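Local structure of shikimate dehydrogenase (NADP(+)) (3TNL) at residues N57-K62 and D308-I313; H150-K155 and E226-T231; A173-V178 and S203-K208. The protein probably catalyses the reversible NADPH-linked reduction of 3-dehydroshikimate to shikimate, the fourth of seven steps of chorismate biosynthesis. One frame throughout, in Å; residues are numbered along the deposited sequence. Where two conformers were deposited one is given.

Contacts 2 and 3 lie at the end of the parallel sheet of the Rossmann-type domain where strands 156-160, 229-232 and 208-213 begin, whereas contact 1 ties the C-terminal helix to the substrate-binding domain. The centres of contacts 2 and 3 are 13 Å apart and the two touch: Gly-154 N probably donates a hydrogen bond to Gly-177 O (2.9 Å), and Ile-152 and Lys-155 pack on Val-178. Contact 1 is remote, its centre 31 Å from that of contact 2 and 34 Å from that of contact 3. Along the chain the three are nested, 3 within 2 within 1. NAD lies about 12 Å from the side chain of Ile-310 in contact 1 and about 13 Å from that of Ile-229 in contact 2.

Contact 1 (N57-K62 and D308-I313); sequences NEAFAK and DYIKEI
Lys-62 lies across the ring of Tyr-309 where two helices meet, helix 52-63 of the substrate-binding domain and the C-terminal helix 307-313. The short segments run closer to antiparallel than parallel, at 126°, and their axes come within 10.1 Å. The aromatic part is a CH-pi contact: Lys-62 CD stands 3.8 Å from the centroid of the Tyr-309 ring, 16° off its normal. With CG anti to the backbone N and a bend at chi2 (60°), the lysine chain passes over the face, CB near CE1 at one end and CE near CD2 at the other.

The apolar part centres on Ile-310, whose CD1 reaches between two neighbouring residues of helix 52-63, 3.8 Å from Glu-58 CB and 4.0 Å from Ala-59 CB. The same methyl lies against the helix backbone, 3.6 Å from Ala-59 N. In one of its two conformers Ile-313 extends this patch, CD1 toward Glu-58 CG, and sets CG2 behind the opposite face of the Tyr-309 ring. Helix 286-301 also packs here, Phe-297 against Ala-59 and Leu-290 against Ile-310.

The polar part runs through water, no direct hydrogen bond joining the segments. The carboxylate of Glu-58 is divided between two tasks: OE1 accepts from the backbone N atoms of Thr-30 and Glu-31 of the second subunit, so the same side chain serves the dimer interface, while OE2 turns to a bridging water. That water lies in the plane of the Tyr-309 ring at its edge, accepts from Tyr-309 OH at 2.6 Å, and donates to Glu-58 OE2 at 2.6 Å and to Glu-58 O at 2.8 Å.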
ATOM      1  N   ASN B  57      -3.813  -6.869  10.167  1.00 18.25           N
ATOM      2  CA  ASN B  57      -3.284  -7.950   9.329  1.00 18.71           C
ATOM      3  C   ASN B  57      -3.605  -9.335   9.901  1.00 19.63           C
ATOM      4  O   ASN B  57      -3.943 -10.257   9.176  1.00 21.16           O
ATOM      5  CB  ASN B  57      -1.785  -7.751   9.082  1.00 18.03           C
ATOM      6  CG  ASN B  57      -1.527  -6.641   8.120  1.00 17.44           C
ATOM      7  OD1 ASN B  57      -2.248  -6.526   7.147  1.00 18.64           O
ATOM      8  ND2 ASN B  57      -0.521  -5.810   8.388  1.00 17.26           N
ATOM      9  N   GLU B  58      -3.525  -9.462  11.210  1.00 18.38           N
ATOM     10  CA  GLU B  58      -3.893 -10.739  11.863  1.00 18.84           C
ATOM     11  C   GLU B  58      -5.381 -11.001  11.644  1.00 20.81           C
ATOM     12  O   GLU B  58      -5.773 -12.144  11.382  1.00 21.40           O
ATOM     13  CB  GLU B  58      -3.532 -10.731  13.346  1.00 20.92           C
ATOM     14  CG  GLU B  58      -2.028 -10.788  13.598  1.00 20.99           C
ATOM     15  CD  GLU B  58      -1.402 -12.146  13.367  1.00 27.95           C
ATOM     16  OE1 GLU B  58      -0.169 -12.188  13.221  1.00 28.23           O
ATOM     17  OE2 GLU B  58      -2.126 -13.164  13.366  1.00 31.49           O
ATOM     18  N   ALA B  59      -6.222  -9.957  11.720  1.00 19.09           N
ATOM     19  CA  ALA B  59      -7.654 -10.111  11.494  1.00 19.75           C
ATOM     20  C   ALA B  59      -7.933 -10.502  10.039  1.00 21.61           C
ATOM     21  O   ALA B  59      -8.713 -11.429   9.765  1.00 21.32           O
ATOM     22  CB  ALA B  59      -8.429  -8.784  11.877  1.00 20.20           C
ATOM     23  N   PHE B  60      -7.290  -9.815   9.092  1.00 19.10           N
ATOM     24  CA  PHE B  60      -7.510 -10.146   7.693  1.00 20.24           C
ATOM     25  C   PHE B  60      -7.130 -11.604   7.419  1.00 21.22           C
ATOM     26  O   PHE B  60      -7.880 -12.332   6.755  1.00 22.77           O
ATOM     27  CB  PHE B  60      -6.689  -9.278   6.748  1.00 20.55           C
ATOM     28  CG  PHE B  60      -7.002  -7.824   6.784  1.00 20.59           C
ATOM     29  CD1 PHE B  60      -8.291  -7.360   6.825  1.00 18.74           C
ATOM     30  CD2 PHE B  60      -5.967  -6.904   6.688  1.00 16.54           C
ATOM     31  CE1 PHE B  60      -8.561  -6.009   6.790  1.00 17.50           C
ATOM     32  CE2 PHE B  60      -6.228  -5.524   6.627  1.00 16.13           C
ATOM     33  CZ  PHE B  60      -7.530  -5.076   6.738  1.00 17.58           C
ATOM     34  N   ALA B  61      -5.961 -12.010   7.900  1.00 22.40           N
ATOM     35  CA  ALA B  61      -5.463 -13.376   7.689  1.00 24.20           C
ATOM     36  C   ALA B  61      -6.370 -14.428   8.317  1.00 27.01           C
ATOM     37  O   ALA B  61      -6.662 -15.444   7.680  1.00 28.43           O
ATOM     38  CB  ALA B  61      -4.027 -13.515   8.186  1.00 24.66           C
ATOM     39  N   LYS B  62      -6.832 -14.169   9.538  1.00 28.02           N
ATOM     40  CA  LYS B  62      -7.746 -15.076  10.237  1.00 27.61           C
ATOM     41  C   LYS B  62      -9.032 -15.276   9.443  1.00 27.60           C
ATOM     42  O   LYS B  62      -9.509 -16.418   9.297  1.00 29.18           O
ATOM     43  CB  LYS B  62      -8.087 -14.508  11.625  1.00 28.82           C
ATOM     44  CG  LYS B  62      -9.034 -15.374  12.468  1.00 31.72           C
ATOM     45  CD  LYS B  62      -8.453 -16.738  12.726  1.00 31.61           C
ATOM     46  CE  LYS B  62      -9.314 -17.520  13.726  1.00 39.87           C
ATOM     47  NZ  LYS B  62      -8.777 -18.896  13.926  1.00 44.15           N
ATOM     48  N   ASP B 308     -11.784 -11.200  20.335  0.50 28.98           N
ATOM     49  CA  ASP B 308     -11.196 -12.100  21.316  0.50 30.04           C
ATOM     50  C   ASP B 308      -9.935 -12.752  20.744  0.50 29.53           C
ATOM     51  O   ASP B 308      -8.923 -12.892  21.437  0.50 29.26           O
ATOM     52  CB  ASP B 308     -12.207 -13.166  21.723  0.50 30.92           C
ATOM     53  CG  ASP B 308     -13.451 -12.576  22.382  0.50 33.81           C
ATOM     54  OD1 ASP B 308     -13.410 -11.405  22.811  0.50 38.55           O
ATOM     55  OD2 ASP B 308     -14.471 -13.293  22.482  0.50 36.07           O
ATOM     56  N   TYR B 309     -10.001 -13.133  19.469  1.00 29.51           N
ATOM     57  CA  TYR B 309      -8.862 -13.744  18.787  1.00 28.72           C
ATOM     58  C   TYR B 309      -7.707 -12.745  18.752  1.00 26.58           C
ATOM     59  O   TYR B 309      -6.585 -13.093  19.091  1.00 25.08           O
ATOM     60  CB  TYR B 309      -9.249 -14.226  17.383  1.00 28.17           C
ATOM     61  CG  TYR B 309      -8.072 -14.660  16.532  1.00 27.88           C
ATOM     62  CD1 TYR B 309      -7.466 -13.764  15.632  1.00 26.91           C
ATOM     63  CD2 TYR B 309      -7.553 -15.947  16.630  1.00 28.98           C
ATOM     64  CE1 TYR B 309      -6.383 -14.146  14.852  1.00 28.95           C
ATOM     65  CE2 TYR B 309      -6.464 -16.344  15.852  1.00 28.87           C
ATOM     66  CZ  TYR B 309      -5.883 -15.434  14.973  1.00 29.59           C
ATOM     67  OH  TYR B 309      -4.817 -15.820  14.205  1.00 30.96           O
ATOM     68  N   ILE B 310      -7.991 -11.494  18.364  1.00 24.39           N
ATOM     69  CA  ILE B 310      -6.959 -10.466  18.316  1.00 25.30           C
ATOM     70  C   ILE B 310      -6.362 -10.184  19.708  1.00 25.51           C
ATOM     71  O   ILE B 310      -5.144 -10.048  19.860  1.00 27.11           O
ATOM     72  CB  ILE B 310      -7.509  -9.154  17.654  1.00 24.31           C
ATOM     73  CG1 ILE B 310      -7.889  -9.427  16.191  1.00 26.18           C
ATOM     74  CG2 ILE B 310      -6.498  -7.997  17.747  1.00 27.55           C
ATOM     75  CD1 ILE B 310      -6.735 -10.006  15.307  1.00 22.11           C
ATOM     76  N   LYS B 311      -7.208 -10.093  20.722  1.00 26.31           N
ATOM     77  CA  LYS B 311      -6.712  -9.837  22.066  1.00 27.77           C
ATOM     78  C   LYS B 311      -5.722 -10.918  22.480  1.00 28.92           C
ATOM     79  O   LYS B 311      -4.695 -10.628  23.079  1.00 28.08           O
ATOM     80  CB  LYS B 311      -7.859  -9.784  23.083  1.00 28.78           C
ATOM     81  CG  LYS B 311      -7.400  -9.436  24.492  1.00 31.23           C
ATOM     82  CD  LYS B 311      -8.566  -9.144  25.440  1.00 37.17           C
ATOM     83  CE  LYS B 311      -9.438 -10.356  25.677  1.00 43.46           C
ATOM     84  NZ  LYS B 311     -10.515 -10.064  26.673  1.00 48.65           N
ATOM     85  N   GLU B 312      -6.034 -12.167  22.148  1.00 30.25           N
ATOM     86  CA  GLU B 312      -5.150 -13.281  22.488  1.00 32.87           C
ATOM     87  C   GLU B 312      -3.800 -13.245  21.743  1.00 33.76           C
ATOM     88  O   GLU B 312      -2.772 -13.607  22.313  1.00 34.69           O
ATOM     89  CB  GLU B 312      -5.856 -14.624  22.258  1.00 34.24           C
ATOM     90  CG  GLU B 312      -5.011 -15.866  22.617  1.00 40.70           C
ATOM     91  CD  GLU B 312      -4.598 -15.955  24.105  1.00 50.27           C
ATOM     92  OE1 GLU B 312      -5.207 -15.276  24.970  1.00 55.66           O
ATOM     93  OE2 GLU B 312      -3.665 -16.739  24.409  1.00 55.44           O
ATOM     94  N   ILE B 313      -3.797 -12.828  20.481  0.50 34.01           N
ATOM     95  CA  ILE B 313      -2.531 -12.771  19.737  0.50 34.78           C
ATOM     96  C   ILE B 313      -1.679 -11.572  20.165  0.50 35.07           C
ATOM     97  O   ILE B 313      -0.461 -11.624  20.059  0.50 35.29           O
ATOM     98  CB  ILE B 313      -2.715 -12.840  18.194  0.50 34.50           C
ATOM     99  CG1 ILE B 313      -3.514 -11.653  17.663  0.50 34.82           C
ATOM    100  CG2 ILE B 313      -3.373 -14.142  17.797  0.50 36.01           C
ATOM    101  CD1 ILE B 313      -2.736 -10.346  17.630  0.50 33.95           C
TER
HETATM  102  O   HOH W   1      -4.202 -14.316  12.235  1.00 27.32           O

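Contact 2 (H150-K155 and E226-T231); sequences HDIIGK and ESVIFT
Val-228 fits against the turn formed by residues 152-155, beside the Rossmann-type parallel sheet. The turn, type II from Ile-152 to Lys-155, leads into strand 156-160. Val-228 lies where the chain enters the neighbouring strand 229-232, its backbone bonded to Lys-156 and Ile-258.

Lys-155 can be followed outward from its backbone. Its CB sits 3.6 Å from Val-228 CG1. CG is anti to the carbonyl carbon (chi1 -56°), and from there the chain runs extended, crossing the valine at about a right angle. CD meets the second branch, 3.8 Å from Val-228 CG2. The straight chain carries NZ alongside the turn to Asp-151 O, to which it donates at 3.0 Å, tilted 25° from the carbonyl plane; the aliphatic chain thus spans the turn while its charge is held by a backbone oxygen.

Ile-152 meets the valine from the inner side, with CB and CG2 both against CG1. Its CG2 also touches Ile-229 CG2 at 4.0 Å, carrying the contact into the sheet. Leu-145 of helix 137-147 touches both isoleucines, and Ile-152 also reaches Val-178.

An Asx turn braces the start of the loop: Asp-151 OD1 accepts from Ile-153 N at 3.3 Å, approached 49° out of the carboxylate plane. Within the type II turn itself, Lys-155 N bonds to Ile-152 O at 3.3 Å.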
ATOM      1  N   HIS B 150     -20.345  -2.477  32.182  1.00 23.60           N
ATOM      2  CA  HIS B 150     -20.542  -1.172  32.800  1.00 23.70           C
ATOM      3  C   HIS B 150     -21.537  -0.350  32.028  1.00 25.15           C
ATOM      4  O   HIS B 150     -21.306  -0.014  30.861  1.00 26.47           O
ATOM      5  CB  HIS B 150     -19.224  -0.420  32.926  1.00 23.03           C
ATOM      6  CG  HIS B 150     -18.180  -1.190  33.657  1.00 20.33           C
ATOM      7  ND1 HIS B 150     -18.414  -1.764  34.892  1.00 22.49           N
ATOM      8  CD2 HIS B 150     -16.896  -1.476  33.341  1.00 23.63           C
ATOM      9  CE1 HIS B 150     -17.322  -2.389  35.287  1.00 22.61           C
ATOM     10  NE2 HIS B 150     -16.386  -2.235  34.366  1.00 20.73           N
ATOM     11  N   ASP B 151     -22.629   0.001  32.687  1.00 22.80           N
ATOM     12  CA  ASP B 151     -23.679   0.793  32.063  1.00 23.60           C
ATOM     13  C   ASP B 151     -23.608   2.230  32.565  1.00 22.45           C
ATOM     14  O   ASP B 151     -23.948   2.514  33.723  1.00 24.25           O
ATOM     15  CB  ASP B 151     -25.064   0.206  32.363  1.00 24.03           C
ATOM     16  CG  ASP B 151     -26.199   1.048  31.785  1.00 29.65           C
ATOM     17  OD1 ASP B 151     -25.990   1.784  30.791  1.00 25.88           O
ATOM     18  OD2 ASP B 151     -27.324   0.948  32.327  1.00 35.21           O
ATOM     19  N   ILE B 152     -23.123   3.136  31.721  1.00 21.04           N
ATOM     20  CA  ILE B 152     -23.020   4.528  32.111  1.00 19.62           C
ATOM     21  C   ILE B 152     -24.052   5.422  31.426  1.00 19.53           C
ATOM     22  O   ILE B 152     -24.059   6.641  31.622  1.00 20.57           O
ATOM     23  CB  ILE B 152     -21.564   5.084  31.920  1.00 17.95           C
ATOM     24  CG1 ILE B 152     -21.229   5.319  30.437  1.00 17.14           C
ATOM     25  CG2 ILE B 152     -20.555   4.107  32.622  1.00 17.03           C
ATOM     26  CD1 ILE B 152     -19.920   6.152  30.216  1.00 18.91           C
ATOM     27  N   ILE B 153     -24.920   4.847  30.595  1.00 19.81           N
ATOM     28  CA  ILE B 153     -25.914   5.638  29.887  1.00 22.40           C
ATOM     29  C   ILE B 153     -26.927   6.181  30.904  1.00 20.71           C
ATOM     30  O   ILE B 153     -27.356   5.465  31.804  1.00 22.41           O
ATOM     31  CB  ILE B 153     -26.611   4.789  28.785  1.00 22.46           C
ATOM     32  CG1 ILE B 153     -25.563   4.159  27.848  1.00 23.74           C
ATOM     33  CG2 ILE B 153     -27.627   5.618  28.009  1.00 22.35           C
ATOM     34  CD1 ILE B 153     -24.585   5.115  27.229  1.00 24.14           C
ATOM     35  N   GLY B 154     -27.274   7.447  30.761  1.00 21.90           N
ATOM     36  CA  GLY B 154     -28.215   8.112  31.647  1.00 21.57           C
ATOM     37  C   GLY B 154     -27.636   8.517  32.987  1.00 20.96           C
ATOM     38  O   GLY B 154     -28.358   8.907  33.890  1.00 21.29           O
ATOM     39  N   LYS B 155     -26.305   8.477  33.088  1.00 20.06           N
ATOM     40  CA  LYS B 155     -25.618   8.761  34.334  1.00 20.11           C
ATOM     41  C   LYS B 155     -24.562   9.838  34.138  1.00 18.03           C
ATOM     42  O   LYS B 155     -24.511  10.469  33.103  1.00 18.73           O
ATOM     43  CB  LYS B 155     -25.026   7.464  34.880  1.00 20.17           C
ATOM     44  CG  LYS B 155     -26.078   6.377  35.068  1.00 24.63           C
ATOM     45  CD  LYS B 155     -25.519   5.065  35.505  1.00 27.15           C
ATOM     46  CE  LYS B 155     -26.589   3.999  35.536  1.00 29.27           C
ATOM     47  NZ  LYS B 155     -25.985   2.661  35.856  1.00 34.10           N
ATOM     48  N   GLU B 226     -20.756  11.926  42.705  1.00 14.64           N
ATOM     49  CA  GLU B 226     -22.009  11.867  41.947  1.00 14.75           C
ATOM     50  C   GLU B 226     -21.952  11.078  40.640  1.00 14.59           C
ATOM     51  O   GLU B 226     -22.970  10.927  39.968  1.00 15.68           O
ATOM     52  CB  GLU B 226     -22.446  13.314  41.651  1.00 13.79           C
ATOM     53  CG  GLU B 226     -22.721  14.092  42.922  1.00 15.59           C
ATOM     54  CD  GLU B 226     -23.004  15.570  42.718  1.00 17.31           C
ATOM     55  OE1 GLU B 226     -22.814  16.110  41.607  1.00 17.78           O
ATOM     56  OE2 GLU B 226     -23.406  16.193  43.734  1.00 18.57           O
ATOM     57  N   SER B 227     -20.766  10.559  40.295  1.00 15.65           N
ATOM     58  CA  SER B 227     -20.533   9.875  39.035  1.00 13.84           C
ATOM     59  C   SER B 227     -20.544   8.385  39.106  1.00 13.71           C
ATOM     60  O   SER B 227     -20.117   7.794  40.096  1.00 16.72           O
ATOM     61  CB  SER B 227     -19.175  10.272  38.493  1.00 15.31           C
ATOM     62  OG  SER B 227     -19.115  11.651  38.277  1.00 16.73           O
ATOM     63  N   VAL B 228     -21.025   7.786  38.026  1.00 14.27           N
ATOM     64  CA  VAL B 228     -20.971   6.326  37.890  1.00 13.74           C
ATOM     65  C   VAL B 228     -19.516   5.889  37.516  1.00 12.61           C
ATOM     66  O   VAL B 228     -19.074   4.777  37.879  1.00 15.82           O
ATOM     67  CB  VAL B 228     -21.995   5.829  36.813  1.00 15.37           C
ATOM     68  CG1 VAL B 228     -21.645   6.277  35.413  1.00 18.15           C
ATOM     69  CG2 VAL B 228     -22.091   4.330  36.900  1.00 18.50           C
ATOM     70  N   ILE B 229     -18.788   6.807  36.884  1.00 14.12           N
ATOM     71  CA  ILE B 229     -17.453   6.510  36.390  1.00 14.62           C
ATOM     72  C   ILE B 229     -16.588   7.753  36.463  1.00 13.79           C
ATOM     73  O   ILE B 229     -17.046   8.890  36.231  1.00 14.45           O
ATOM     74  CB  ILE B 229     -17.555   6.002  34.926  1.00 14.08           C
ATOM     75  CG1 ILE B 229     -16.203   5.449  34.435  1.00 16.85           C
ATOM     76  CG2 ILE B 229     -18.153   7.047  33.992  1.00 15.53           C
ATOM     77  CD1 ILE B 229     -16.322   4.691  33.112  1.00 17.89           C
ATOM     78  N   PHE B 230     -15.306   7.523  36.801  1.00 14.63           N
ATOM     79  CA  PHE B 230     -14.244   8.512  36.826  1.00 13.91           C
ATOM     80  C   PHE B 230     -13.197   7.984  35.854  1.00 14.86           C
ATOM     81  O   PHE B 230     -12.699   6.888  36.016  1.00 15.08           O
ATOM     82  CB  PHE B 230     -13.653   8.670  38.235  1.00 14.68           C
ATOM     83  CG  PHE B 230     -12.462   9.586  38.308  1.00 13.72           C
ATOM     84  CD1 PHE B 230     -12.567  10.884  37.882  1.00 13.33           C
ATOM     85  CD2 PHE B 230     -11.250   9.162  38.834  1.00 17.08           C
ATOM     86  CE1 PHE B 230     -11.502  11.741  37.962  1.00 15.17           C
ATOM     87  CE2 PHE B 230     -10.168  10.045  38.900  1.00 16.93           C
ATOM     88  CZ  PHE B 230     -10.303  11.332  38.436  1.00 16.07           C
ATOM     89  N   THR B 231     -12.861   8.782  34.867  1.00 13.93           N
ATOM     90  CA  THR B 231     -11.955   8.382  33.801  1.00 14.33           C
ATOM     91  C   THR B 231     -10.764   9.285  33.626  1.00 15.41           C
ATOM     92  O   THR B 231     -10.895  10.496  33.633  1.00 15.19           O
ATOM     93  CB  THR B 231     -12.751   8.447  32.440  1.00 15.70           C
ATOM     94  OG1 THR B 231     -13.874   7.556  32.516  1.00 17.30           O
ATOM     95  CG2 THR B 231     -11.870   8.090  31.224  1.00 14.13           C
TER

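Contact 3 (A173-V178 and S203-K208); sequences AALDGV and SKTDCK
Ala-174 CB points into the bend that follows helix 191-204 and rests on Cys-207 and Thr-205. Its own helix, 164-175, begins in the glycine-rich segment 161-165, which probably binds NADP, so the contact joins the far end of the first Rossmann helix to the turn leading from the next helix into edge strand 208-213. The methyl meets Cys-207 CB at 3.7 Å and Thr-205 OG1 at 3.8 Å; Ile-201 of helix 191-204 packs against both Ala-174 and Cys-207.

Both branches of Thr-205 lie against the Ala-174 methyl. CG2, anti to the carbonyl carbon, goes on to Leu-175, whose side chain crosses it at about a right angle and brings CD2 to 3.9 Å, although the leucine leaves its backbone pointing away from the other segment. OG1 (chi1 79°) carries the hydrogen bonds: it accepts from Cys-207 N at 3.0 Å in an ST turn with an N-H...O angle of 154°. It is also hydrogen-bonded to Ile-201 O, and these two bonds tie the bend to the last turn of the helix.

Cys-207 points much the same way as Thr-205, farther along the segment, and its SG, anti to the backbone N (chi1 -178°), lies 3.3 Å from Val-178 O. Val-178 N to Ala-173 O and Gly-177 N to Ala-174 O are the two bonds of the Schellman motif that ends helix 164-175, with Gly-177 at positive phi.

The segments thus meet largely by van der Waals contact of the Ala-174 methyl with Cys-207 and Thr-205, while hydrogen bonds within each helix end shape the turns.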
ATOM      1  N   ALA B 173     -19.791  10.121  24.324  1.00 17.96           N
ATOM      2  CA  ALA B 173     -20.563   9.780  25.515  1.00 16.63           C
ATOM      3  C   ALA B 173     -21.852  10.607  25.520  1.00 17.01           C
ATOM      4  O   ALA B 173     -22.927  10.067  25.756  1.00 18.22           O
ATOM      5  CB  ALA B 173     -19.746  10.043  26.783  1.00 16.56           C
ATOM      6  N   ALA B 174     -21.749  11.906  25.218  1.00 17.24           N
ATOM      7  CA  ALA B 174     -22.926  12.795  25.170  1.00 17.61           C
ATOM      8  C   ALA B 174     -23.909  12.368  24.074  1.00 19.47           C
ATOM      9  O   ALA B 174     -25.129  12.321  24.311  1.00 19.55           O
ATOM     10  CB  ALA B 174     -22.513  14.211  24.947  1.00 17.56           C
ATOM     11  N   LEU B 175     -23.383  12.075  22.885  1.00 19.04           N
ATOM     12  CA  LEU B 175     -24.228  11.594  21.771  1.00 18.43           C
ATOM     13  C   LEU B 175     -24.892  10.262  22.117  1.00 19.34           C
ATOM     14  O   LEU B 175     -26.013  10.006  21.665  1.00 21.15           O
ATOM     15  CB  LEU B 175     -23.396  11.444  20.482  1.00 18.81           C
ATOM     16  CG  LEU B 175     -22.900  12.744  19.855  1.00 17.82           C
ATOM     17  CD1 LEU B 175     -21.925  12.482  18.749  1.00 19.24           C
ATOM     18  CD2 LEU B 175     -24.081  13.637  19.362  1.00 21.84           C
ATOM     19  N   ASP B 176     -24.248   9.405  22.910  1.00 19.95           N
ATOM     20  CA  ASP B 176     -24.773   8.098  23.278  1.00 20.34           C
ATOM     21  C   ASP B 176     -25.735   8.112  24.472  1.00 19.86           C
ATOM     22  O   ASP B 176     -26.238   7.067  24.874  1.00 22.44           O
ATOM     23  CB  ASP B 176     -23.625   7.143  23.614  1.00 21.44           C
ATOM     24  CG  ASP B 176     -22.782   6.765  22.401  1.00 23.84           C
ATOM     25  OD1 ASP B 176     -22.969   7.348  21.304  1.00 23.15           O
ATOM     26  OD2 ASP B 176     -21.893   5.908  22.600  1.00 28.49           O
ATOM     27  N   GLY B 177     -25.928   9.247  25.107  1.00 18.75           N
ATOM     28  CA  GLY B 177     -26.894   9.310  26.197  1.00 19.04           C
ATOM     29  C   GLY B 177     -26.401   9.429  27.622  1.00 18.83           C
ATOM     30  O   GLY B 177     -27.189   9.269  28.539  1.00 19.12           O
ATOM     31  N   VAL B 178     -25.106   9.662  27.821  1.00 18.68           N
ATOM     32  CA  VAL B 178     -24.625   9.967  29.164  1.00 18.26           C
ATOM     33  C   VAL B 178     -25.330  11.281  29.558  1.00 18.78           C
ATOM     34  O   VAL B 178     -25.396  12.233  28.777  1.00 20.73           O
ATOM     35  CB  VAL B 178     -23.112  10.047  29.172  1.00 18.34           C
ATOM     36  CG1 VAL B 178     -22.604  10.685  30.449  1.00 18.14           C
ATOM     37  CG2 VAL B 178     -22.549   8.638  28.952  1.00 17.96           C
ATOM     38  N   SER B 203     -24.941  22.576  23.609  1.00 25.24           N
ATOM     39  CA  SER B 203     -25.774  23.133  22.531  1.00 27.14           C
ATOM     40  C   SER B 203     -26.324  22.071  21.570  1.00 28.20           C
ATOM     41  O   SER B 203     -27.438  22.250  21.036  1.00 28.46           O
ATOM     42  CB  SER B 203     -25.037  24.248  21.774  1.00 28.23           C
ATOM     43  OG  SER B 203     -23.927  23.769  21.040  1.00 33.72           O
ATOM     44  N   LYS B 204     -25.593  20.977  21.354  1.00 26.81           N
ATOM     45  CA  LYS B 204     -26.001  19.939  20.379  1.00 29.31           C
ATOM     46  C   LYS B 204     -26.569  18.637  20.952  1.00 30.07           C
ATOM     47  O   LYS B 204     -27.035  17.779  20.197  1.00 32.48           O
ATOM     48  CB  LYS B 204     -24.833  19.603  19.435  1.00 30.27           C
ATOM     49  CG  LYS B 204     -24.235  20.801  18.697  1.00 33.60           C
ATOM     50  CD  LYS B 204     -25.267  21.512  17.835  1.00 40.42           C
ATOM     51  CE  LYS B 204     -24.679  22.671  17.043  1.00 44.14           C
ATOM     52  NZ  LYS B 204     -24.222  23.791  17.904  1.00 45.93           N
ATOM     53  N   THR B 205     -26.537  18.467  22.273  1.00 28.80           N
ATOM     54  CA  THR B 205     -27.085  17.270  22.904  1.00 27.30           C
ATOM     55  C   THR B 205     -27.878  17.702  24.135  1.00 26.72           C
ATOM     56  O   THR B 205     -27.914  18.895  24.461  1.00 25.53           O
ATOM     57  CB  THR B 205     -25.962  16.253  23.327  1.00 27.57           C
ATOM     58  OG1 THR B 205     -25.341  16.673  24.555  1.00 24.57           O
ATOM     59  CG2 THR B 205     -24.900  16.094  22.226  1.00 27.71           C
ATOM     60  N   ASP B 206     -28.514  16.745  24.806  1.00 27.71           N
ATOM     61  CA  ASP B 206     -29.210  17.020  26.060  1.00 29.68           C
ATOM     62  C   ASP B 206     -28.310  16.723  27.279  1.00 26.63           C
ATOM     63  O   ASP B 206     -28.770  16.778  28.422  1.00 28.00           O
ATOM     64  CB  ASP B 206     -30.514  16.235  26.175  1.00 31.76           C
ATOM     65  CG  ASP B 206     -31.638  16.819  25.310  1.00 38.78           C
ATOM     66  OD1 ASP B 206     -31.627  18.050  25.016  1.00 42.74           O
ATOM     67  OD2 ASP B 206     -32.550  16.043  24.963  1.00 44.55           O
ATOM     68  N   CYS B 207     -27.037  16.418  27.030  1.00 24.13           N
ATOM     69  CA  CYS B 207     -26.081  16.156  28.125  1.00 22.00           C
ATOM     70  C   CYS B 207     -25.677  17.492  28.764  1.00 21.71           C
ATOM     71  O   CYS B 207     -25.526  18.492  28.048  1.00 25.53           O
ATOM     72  CB  CYS B 207     -24.838  15.471  27.558  1.00 20.10           C
ATOM     73  SG  CYS B 207     -23.586  15.025  28.775  1.00 20.03           S
ATOM     74  N   LYS B 208     -25.521  17.492  30.085  1.00 20.70           N
ATOM     75  CA  LYS B 208     -25.120  18.667  30.862  1.00 20.90           C
ATOM     76  C   LYS B 208     -23.627  18.551  31.143  1.00 19.29           C
ATOM     77  O   LYS B 208     -23.193  17.711  31.920  1.00 19.44           O
ATOM     78  CB  LYS B 208     -25.914  18.787  32.163  1.00 22.51           C
ATOM     79  CG  LYS B 208     -27.442  18.781  31.994  1.00 27.30           C
ATOM     80  CD  LYS B 208     -27.926  19.763  30.919  1.00 31.27           C
ATOM     81  CE  LYS B 208     -29.437  19.616  30.684  1.00 36.41           C
ATOM     82  NZ  LYS B 208     -29.881  20.326  29.446  1.00 41.29           N
TER